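PDB 4AIB: ornithine decarboxylase from Entamoeba histolytica, which probably catalyses the decarboxylation of L-ornithine to putrescine with pyridoxal 5'-phosphate, the entry step of polyamine synthesis, as a homodimer whose active sites use residues of both subunits. Local coordinates for residues W29-E34 with I381-L386; I139-M144 with F158-D163; E326-G331 with V340-L345. All blocks are in the same frame, centred on the assembly; numbering follows the deposited sequence.

Contact 1 (W29-E34 with I381-L386)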
# COMPACT_ATOMS: atom_id res chain seq x y z
N TRP A 29 4.63 -5.22 18.18
CA TRP A 29 5.94 -4.63 17.90
C TRP A 29 6.76 -4.48 19.15
O TRP A 29 6.23 -4.22 20.23
CB TRP A 29 5.76 -3.26 17.25
CG TRP A 29 5.10 -3.31 15.89
CD1 TRP A 29 3.75 -3.17 15.59
CD2 TRP A 29 5.76 -3.50 14.59
NE1 TRP A 29 3.53 -3.26 14.24
CE2 TRP A 29 4.69 -3.46 13.58
CE3 TRP A 29 7.07 -3.69 14.17
CZ2 TRP A 29 4.95 -3.60 12.22
CZ3 TRP A 29 7.32 -3.84 12.80
CH2 TRP A 29 6.29 -3.80 11.85
N ILE A 30 8.07 -4.65 19.01
CA ILE A 30 9.01 -4.39 20.10
C ILE A 30 9.90 -3.21 19.75
O ILE A 30 10.65 -3.26 18.77
CB ILE A 30 9.86 -5.63 20.46
CG1 ILE A 30 8.97 -6.76 21.00
CG2 ILE A 30 10.93 -5.27 21.49
CD1 ILE A 30 9.69 -8.08 21.23
N PHE A 31 9.81 -2.15 20.54
CA PHE A 31 10.58 -0.93 20.30
C PHE A 31 11.97 -1.02 20.94
O PHE A 31 12.12 -0.91 22.16
CB PHE A 31 9.82 0.30 20.80
CG PHE A 31 10.48 1.61 20.46
CD1 PHE A 31 10.70 1.97 19.14
CD2 PHE A 31 10.87 2.49 21.47
CE1 PHE A 31 11.30 3.18 18.83
CE2 PHE A 31 11.47 3.70 21.16
CZ PHE A 31 11.69 4.04 19.84
N ASP A 32 12.97 -1.24 20.09
CA ASP A 32 14.36 -1.36 20.53
C ASP A 32 14.99 0.03 20.64
O ASP A 32 15.49 0.58 19.66
CB ASP A 32 15.16 -2.23 19.55
CG ASP A 32 16.45 -2.77 20.15
OD1 ASP A 32 16.88 -2.29 21.22
OD2 ASP A 32 17.04 -3.69 19.54
N THR A 33 14.94 0.59 21.85
CA THR A 33 15.46 1.93 22.12
C THR A 33 16.98 1.99 21.94
O THR A 33 17.50 2.95 21.38
CB THR A 33 15.08 2.41 23.54
OG1 THR A 33 13.74 2.01 23.84
CG2 THR A 33 15.19 3.92 23.66
N GLU A 34 17.67 0.95 22.41
CA GLU A 34 19.12 0.84 22.26
C GLU A 34 19.54 0.66 20.81
O GLU A 34 20.61 1.11 20.41
CB GLU A 34 19.67 -0.32 23.10
CG GLU A 34 19.77 -0.02 24.59
CD GLU A 34 20.58 -1.06 25.35
OE1 GLU A 34 21.66 -1.47 24.85
OE2 GLU A 34 20.15 -1.46 26.45
N ILE A 381 2.52 -1.79 20.53
CA ILE A 381 3.97 -1.60 20.59
C ILE A 381 4.47 -1.64 22.03
O ILE A 381 4.08 -0.80 22.86
CB ILE A 381 4.41 -0.28 19.90
CG1 ILE A 381 3.84 -0.20 18.48
CG2 ILE A 381 5.93 -0.17 19.88
CD1 ILE A 381 3.81 1.20 17.90
N TYR A 382 5.33 -2.61 22.33
CA TYR A 382 5.93 -2.75 23.66
C TYR A 382 7.40 -2.33 23.63
O TYR A 382 8.16 -2.78 22.77
CB TYR A 382 5.82 -4.20 24.16
CG TYR A 382 4.40 -4.72 24.27
CD1 TYR A 382 3.66 -4.55 25.43
CD2 TYR A 382 3.81 -5.40 23.20
CE1 TYR A 382 2.36 -5.04 25.53
CE2 TYR A 382 2.51 -5.89 23.29
CZ TYR A 382 1.79 -5.71 24.46
OH TYR A 382 0.51 -6.19 24.55
N THR A 383 7.79 -1.47 24.56
CA THR A 383 9.17 -0.99 24.63
C THR A 383 10.06 -2.04 25.29
O THR A 383 9.72 -2.60 26.34
CB THR A 383 9.27 0.35 25.39
OG1 THR A 383 8.31 1.27 24.86
CG2 THR A 383 10.66 0.96 25.25
N LEU A 384 11.20 -2.32 24.65
CA LEU A 384 12.18 -3.27 25.15
C LEU A 384 12.85 -2.75 26.42
O LEU A 384 13.27 -1.59 26.47
CB LEU A 384 13.24 -3.56 24.07
CG LEU A 384 14.27 -4.67 24.30
CD1 LEU A 384 13.66 -6.05 24.09
CD2 LEU A 384 15.46 -4.48 23.37
N PRO A 385 12.93 -3.60 27.47
CA PRO A 385 13.56 -3.23 28.74
C PRO A 385 15.06 -2.99 28.60
O PRO A 385 15.74 -3.70 27.85
CB PRO A 385 13.31 -4.45 29.63
CG PRO A 385 13.07 -5.58 28.68
CD PRO A 385 12.36 -4.96 27.51
N LEU A 386 15.56 -1.99 29.32
CA LEU A 386 16.98 -1.62 29.28
C LEU A 386 17.41 -0.97 30.59
O LEU A 386 16.62 -0.26 31.22
CB LEU A 386 17.25 -0.68 28.10
CG LEU A 386 16.28 0.47 27.82
CD1 LEU A 386 16.80 1.80 28.36
CD2 LEU A 386 15.98 0.56 26.34
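Trp29 and Ile381 pair within a parallel ladder that brings the last modelled residues against the beta-domain sheet. Tyr382 N bonds Trp29 O (2.8 Å), Phe31 N bonds Tyr382 O, and Leu384 N bonds Phe31 O (3.0 Å).

On the face carrying Trp29 and Phe31, Ile381 reaches across with both branches: CG1 lies 3.8 Å from Trp29 CB, and CG2 packs against Phe31 CB. The Phe31 ring, its CG anti to the backbone N (chi1 -174°), turns toward Leu64 and Leu67 of helix 62-70, with Thr383 CG2 at its edge.

Across the sheet, Leu384 CD1 meets Ile30 CG2 at 3.8 Å, with Phe11 of helix 6-16 packing on both residues. The other methyl of Leu384, CD2, runs alongside the Asp32 side chain. That carboxylate is the N-cap of helix 33-46: OD1 makes a weak bond to Gly35 N, and OD2 is bound by His268 NE2. The Leu386 and Thr33 side chains cross at about a right angle, with Leu386 CD2 against Thr33 CB.

Backbone amides thus supply the directional bonds and branched apolar groups fill in, while the Asp32 carboxylate spends its polarity on the helix start and a neighbouring strand.

Contact 2 (I139-M144 with F158-D163); sequences IMIRIM and FGLHDD
Gly159 N is held by a hydrogen bond to Asp122 OD2, and the extended side chain of Arg142 runs past it without bonding to it. The setting is the mouth of the alpha/beta (TIM-type) barrel that forms the pyridoxal-binding domain: Arg142 is near the C-terminal end of barrel strand 138-143, whereas residues 158-163 make up the later part of the loop leading to helix 164-174. The touching parts run almost perpendicular to each other, and no hydrogen bond joins the two segments.

Arg142 carries most of the contact. With CG anti to the backbone N (chi1 -176°) and the chain straight out to NE, it passes Gly159, CG lying 3.8 Å from Gly159 CA, and delivers its guanidinium to Phe158. There Phe158 CB covers one face of the group, 3.5 Å from Arg142 NH2, while NH1 approaches the ring obliquely near CD1; the two planes are 38° apart, so this is not a flat stack. Thr101 touches both residues, and His183 and His185 also pack on the arginine.

Gly159 has a positive phi of 130°, a backbone shape suited to glycine, and its bare CA lets Met144 CG settle at 3.9 Å. Met144 SD, reached by an extended chi2, lies near Phe158 O; the chain bends only after it, at chi3. On the side facing helix 164-174, the Leu160 and Ile141 side chains cross at about a right angle, Leu160 CD2 meeting Ile141 CD1, and both continue into Val168 of that helix.

The Phe158 side chain lies about 8 Å from that of Lys57, the predicted cofactor-bearing lysine, and also packs on Ser333 of the second subunit, consistent with an active site built at the dimer interface. At the far end of the contact, Met144 SD stands obliquely to the His161 ring, 5.0 Å from its centroid.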
# COMPACT_ATOMS: atom_id res chain seq x y z
N ILE A 139 15.36 27.79 -0.83
CA ILE A 139 15.20 26.80 -1.89
C ILE A 139 16.47 25.98 -2.10
O ILE A 139 17.57 26.53 -2.18
CB ILE A 139 14.77 27.47 -3.22
CG1 ILE A 139 13.37 28.09 -3.06
CG2 ILE A 139 14.78 26.47 -4.37
CD1 ILE A 139 13.05 29.13 -4.11
N MET A 140 16.30 24.67 -2.19
CA MET A 140 17.40 23.77 -2.51
C MET A 140 17.18 23.17 -3.89
O MET A 140 16.08 22.73 -4.22
CB MET A 140 17.50 22.67 -1.45
CG MET A 140 18.90 22.51 -0.86
SD MET A 140 19.09 21.10 0.25
CE MET A 140 17.77 21.36 1.43
N ILE A 141 18.24 23.16 -4.70
CA ILE A 141 18.14 22.64 -6.07
C ILE A 141 18.45 21.14 -6.12
O ILE A 141 19.49 20.70 -5.63
CB ILE A 141 19.01 23.47 -7.06
CG1 ILE A 141 18.69 23.09 -8.51
CG2 ILE A 141 20.50 23.34 -6.74
CD1 ILE A 141 19.05 24.15 -9.52
N ARG A 142 17.53 20.36 -6.69
CA ARG A 142 17.70 18.91 -6.78
C ARG A 142 18.42 18.51 -8.06
O ARG A 142 17.95 18.79 -9.16
CB ARG A 142 16.36 18.18 -6.64
CG ARG A 142 16.49 16.66 -6.62
CD ARG A 142 15.22 15.99 -6.13
NE ARG A 142 15.34 14.53 -6.15
CZ ARG A 142 14.46 13.69 -5.61
NH1 ARG A 142 13.38 14.14 -4.98
NH2 ARG A 142 14.66 12.38 -5.69
N ILE A 143 19.56 17.85 -7.91
CA ILE A 143 20.35 17.36 -9.05
C ILE A 143 20.42 15.83 -9.06
O ILE A 143 19.85 15.17 -8.19
CB ILE A 143 21.77 17.99 -9.08
CG1 ILE A 143 22.60 17.60 -7.84
CG2 ILE A 143 21.70 19.50 -9.22
CD1 ILE A 143 23.67 16.56 -8.11
N MET A 144 21.12 15.27 -10.05
CA MET A 144 21.30 13.83 -10.16
C MET A 144 22.78 13.46 -10.30
O MET A 144 23.19 12.36 -9.94
CB MET A 144 20.51 13.28 -11.35
CG MET A 144 19.00 13.26 -11.14
SD MET A 144 18.08 12.89 -12.64
CE MET A 144 18.43 11.15 -12.87
N PHE A 158 12.41 12.23 -11.03
CA PHE A 158 12.98 12.75 -9.77
C PHE A 158 14.41 13.28 -9.91
O PHE A 158 15.38 12.52 -9.96
CB PHE A 158 12.86 11.74 -8.62
CG PHE A 158 11.49 11.72 -7.99
CD1 PHE A 158 11.14 12.68 -7.04
CD2 PHE A 158 10.56 10.75 -8.34
CE1 PHE A 158 9.88 12.67 -6.46
CE2 PHE A 158 9.30 10.73 -7.76
CZ PHE A 158 8.96 11.69 -6.82
N GLY A 159 14.52 14.61 -9.95
CA GLY A 159 15.79 15.29 -10.13
C GLY A 159 15.72 16.32 -11.24
O GLY A 159 14.65 16.63 -11.75
N LEU A 160 16.89 16.86 -11.60
CA LEU A 160 16.99 17.87 -12.64
C LEU A 160 18.19 17.57 -13.53
O LEU A 160 19.29 17.31 -13.03
CB LEU A 160 17.13 19.26 -12.00
CG LEU A 160 17.02 20.54 -12.82
CD1 LEU A 160 15.59 20.81 -13.25
CD2 LEU A 160 17.55 21.70 -12.00
N HIS A 161 17.97 17.59 -14.84
CA HIS A 161 19.01 17.27 -15.82
C HIS A 161 20.07 18.34 -15.92
O HIS A 161 19.81 19.51 -15.63
CB HIS A 161 18.41 16.96 -17.19
CG HIS A 161 17.58 15.69 -17.22
ND1 HIS A 161 18.05 14.50 -16.79
CD2 HIS A 161 16.28 15.47 -17.66
CE1 HIS A 161 17.09 13.57 -16.95
NE2 HIS A 161 16.01 14.16 -17.48
N ASP A 162 21.26 17.93 -16.35
CA ASP A 162 22.46 18.79 -16.41
C ASP A 162 22.23 20.19 -16.98
O ASP A 162 22.65 21.18 -16.38
CB ASP A 162 23.57 18.09 -17.20
CG ASP A 162 24.11 16.86 -16.49
OD1 ASP A 162 24.80 17.02 -15.46
OD2 ASP A 162 23.86 15.74 -16.97
N ASP A 163 21.57 20.26 -18.13
CA ASP A 163 21.34 21.52 -18.84
C ASP A 163 20.26 22.40 -18.19
O ASP A 163 20.26 23.62 -18.34
CB ASP A 163 20.99 21.26 -20.31
CG ASP A 163 19.78 20.35 -20.48
OD1 ASP A 163 19.43 19.60 -19.55
OD2 ASP A 163 19.17 20.38 -21.58

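Contact 3 (E326-G331 with V340-L345); sequences ESIIYG and VATQEL
Ile329 packs the buried face of this strand pair, its CD1 meeting Ala341 CB at 3.7 Å and Leu345 CD1 at the same distance. CG1 is anti to the carbonyl carbon and the chain runs on extended (chi2 154°), which carries CD1 along the sheet between those two partners. Leu345 crosses it at about a right angle and also lays CB against Ser327 OG, whose hydroxyl is bonded to Tyr325 O. Gln343 belongs to this face too, and its OE1 takes a hydrogen bond from Cys311 N.

The strands form an antiparallel beta hairpin. Ser327 and Gln343 are a hydrogen-bonded pair, with Ser327 N to Gln343 O at 2.8 Å and the return bond from Gln343 N. Ile329 N then bonds Ala341 O almost in line with the carbonyl. Here the regular pattern breaks into a classic beta bulge: Val340 and Ala341 both face Ile329, whose O accepts Val340 N at 2.9 Å and, weakly, Ala341 N at 3.5 Å. The connection beyond the bulge holds Cys334, the predicted proton donor, in a part of the loop not modelled in this chain.

The other face, with Glu326, Ile328, Thr342 and Glu344, is much looser and largely solvent-facing. Ile328 turns back at its end (chi2 -80°), and its CD1 lies alongside the threonine, 3.6 Å from Thr342 CG2. Farther along, Glu326 and Glu344 form a non-hydrogen-bonded pair whose carboxylates do not meet: Glu326 OE1 and Glu344 OE1 are 6.5 Å apart, and the bent chain of Glu344 takes its OE1 no nearer than 3.8 Å to Glu326 N.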
# COMPACT_ATOMS: atom_id res chain seq x y z
N GLU A 326 11.08 -26.68 4.45
CA GLU A 326 10.99 -25.45 3.67
C GLU A 326 9.59 -24.85 3.83
O GLU A 326 8.61 -25.38 3.30
CB GLU A 326 11.30 -25.71 2.19
CG GLU A 326 11.27 -24.47 1.31
CD GLU A 326 11.46 -24.77 -0.17
OE1 GLU A 326 11.16 -25.90 -0.60
OE2 GLU A 326 11.91 -23.86 -0.90
N SER A 327 9.52 -23.74 4.56
CA SER A 327 8.24 -23.14 4.91
C SER A 327 7.95 -21.86 4.12
O SER A 327 8.84 -21.02 3.95
CB SER A 327 8.18 -22.85 6.42
OG SER A 327 8.38 -24.04 7.17
N ILE A 328 6.72 -21.75 3.64
CA ILE A 328 6.23 -20.57 2.94
C ILE A 328 5.29 -19.80 3.87
O ILE A 328 4.24 -20.32 4.27
CB ILE A 328 5.46 -20.94 1.64
CG1 ILE A 328 6.33 -21.80 0.70
CG2 ILE A 328 4.92 -19.69 0.95
CD1 ILE A 328 7.34 -21.03 -0.14
N ILE A 329 5.66 -18.57 4.21
CA ILE A 329 4.85 -17.76 5.13
C ILE A 329 4.08 -16.69 4.36
O ILE A 329 4.65 -15.92 3.59
CB ILE A 329 5.72 -17.12 6.24
CG1 ILE A 329 6.69 -18.15 6.82
CG2 ILE A 329 4.83 -16.56 7.34
CD1 ILE A 329 7.94 -17.54 7.43
N TYR A 330 2.76 -16.67 4.58
CA TYR A 330 1.89 -15.71 3.92
C TYR A 330 1.57 -14.53 4.84
O TYR A 330 1.58 -14.66 6.06
CB TYR A 330 0.59 -16.38 3.46
CG TYR A 330 0.79 -17.49 2.46
CD1 TYR A 330 1.33 -17.23 1.20
CD2 TYR A 330 0.43 -18.80 2.76
CE1 TYR A 330 1.51 -18.25 0.27
CE2 TYR A 330 0.61 -19.82 1.84
CZ TYR A 330 1.15 -19.54 0.60
OH TYR A 330 1.33 -20.54 -0.32
N GLY A 331 1.30 -13.37 4.23
CA GLY A 331 0.94 -12.17 4.96
C GLY A 331 -0.44 -12.27 5.59
O GLY A 331 -1.32 -12.96 5.07
N VAL A 340 5.38 -13.31 2.60
CA VAL A 340 6.34 -12.50 3.35
C VAL A 340 7.74 -13.12 3.50
O VAL A 340 8.73 -12.40 3.57
CB VAL A 340 5.80 -12.06 4.74
CG1 VAL A 340 4.74 -10.98 4.59
CG2 VAL A 340 5.27 -13.25 5.53
N ALA A 341 7.80 -14.45 3.56
CA ALA A 341 9.07 -15.15 3.72
C ALA A 341 9.05 -16.60 3.22
O ALA A 341 8.08 -17.33 3.43
CB ALA A 341 9.53 -15.11 5.17
N THR A 342 10.13 -16.99 2.55
CA THR A 342 10.37 -18.38 2.18
C THR A 342 11.64 -18.82 2.90
O THR A 342 12.75 -18.47 2.50
CB THR A 342 10.50 -18.55 0.66
OG1 THR A 342 9.28 -18.14 0.03
CG2 THR A 342 10.79 -20.00 0.29
N GLN A 343 11.46 -19.59 3.97
CA GLN A 343 12.57 -19.90 4.87
C GLN A 343 12.50 -21.31 5.44
O GLN A 343 11.42 -21.91 5.52
CB GLN A 343 12.62 -18.88 6.00
CG GLN A 343 14.00 -18.66 6.60
CD GLN A 343 14.08 -17.40 7.44
OE1 GLN A 343 13.06 -16.79 7.77
NE2 GLN A 343 15.30 -17.00 7.79
N GLU A 344 13.67 -21.83 5.81
CA GLU A 344 13.82 -23.11 6.48
C GLU A 344 13.37 -22.97 7.93
O GLU A 344 13.98 -22.23 8.71
CB GLU A 344 15.28 -23.56 6.40
CG GLU A 344 15.57 -24.96 6.90
CD GLU A 344 15.50 -26.02 5.81
OE1 GLU A 344 14.74 -25.85 4.83
OE2 GLU A 344 16.21 -27.04 5.95
N LEU A 345 12.30 -23.68 8.29
CA LEU A 345 11.71 -23.59 9.63
C LEU A 345 11.20 -24.94 10.13
O LEU A 345 10.75 -25.77 9.34
CB LEU A 345 10.56 -22.58 9.64
CG LEU A 345 10.90 -21.09 9.76
CD1 LEU A 345 9.74 -20.24 9.26
CD2 LEU A 345 11.26 -20.72 11.19

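How the contacts relate
Contacts 1 and 3 belong to the same mixed beta sheet, their centres about 25 Å apart; strands 267-281 and 284-291 bridge the pair 27-31/380-383 to the hairpin 324-330/341-346. Contact 2 lies in the barrel, on the other side of the chain's centre, about 40 Å from contact 1 and 42 Å from contact 3, centre to centre. Along the chain, 29-34 comes first, then contact 2, then contact 3, and finally 381-386, so contact 1 closes the beta domain around an inserted barrel. Contacts 2 and 3, remote within one chain, come together in the dimer, where the connection of the contact 3 hairpin in one subunit meets contact 2 of the other.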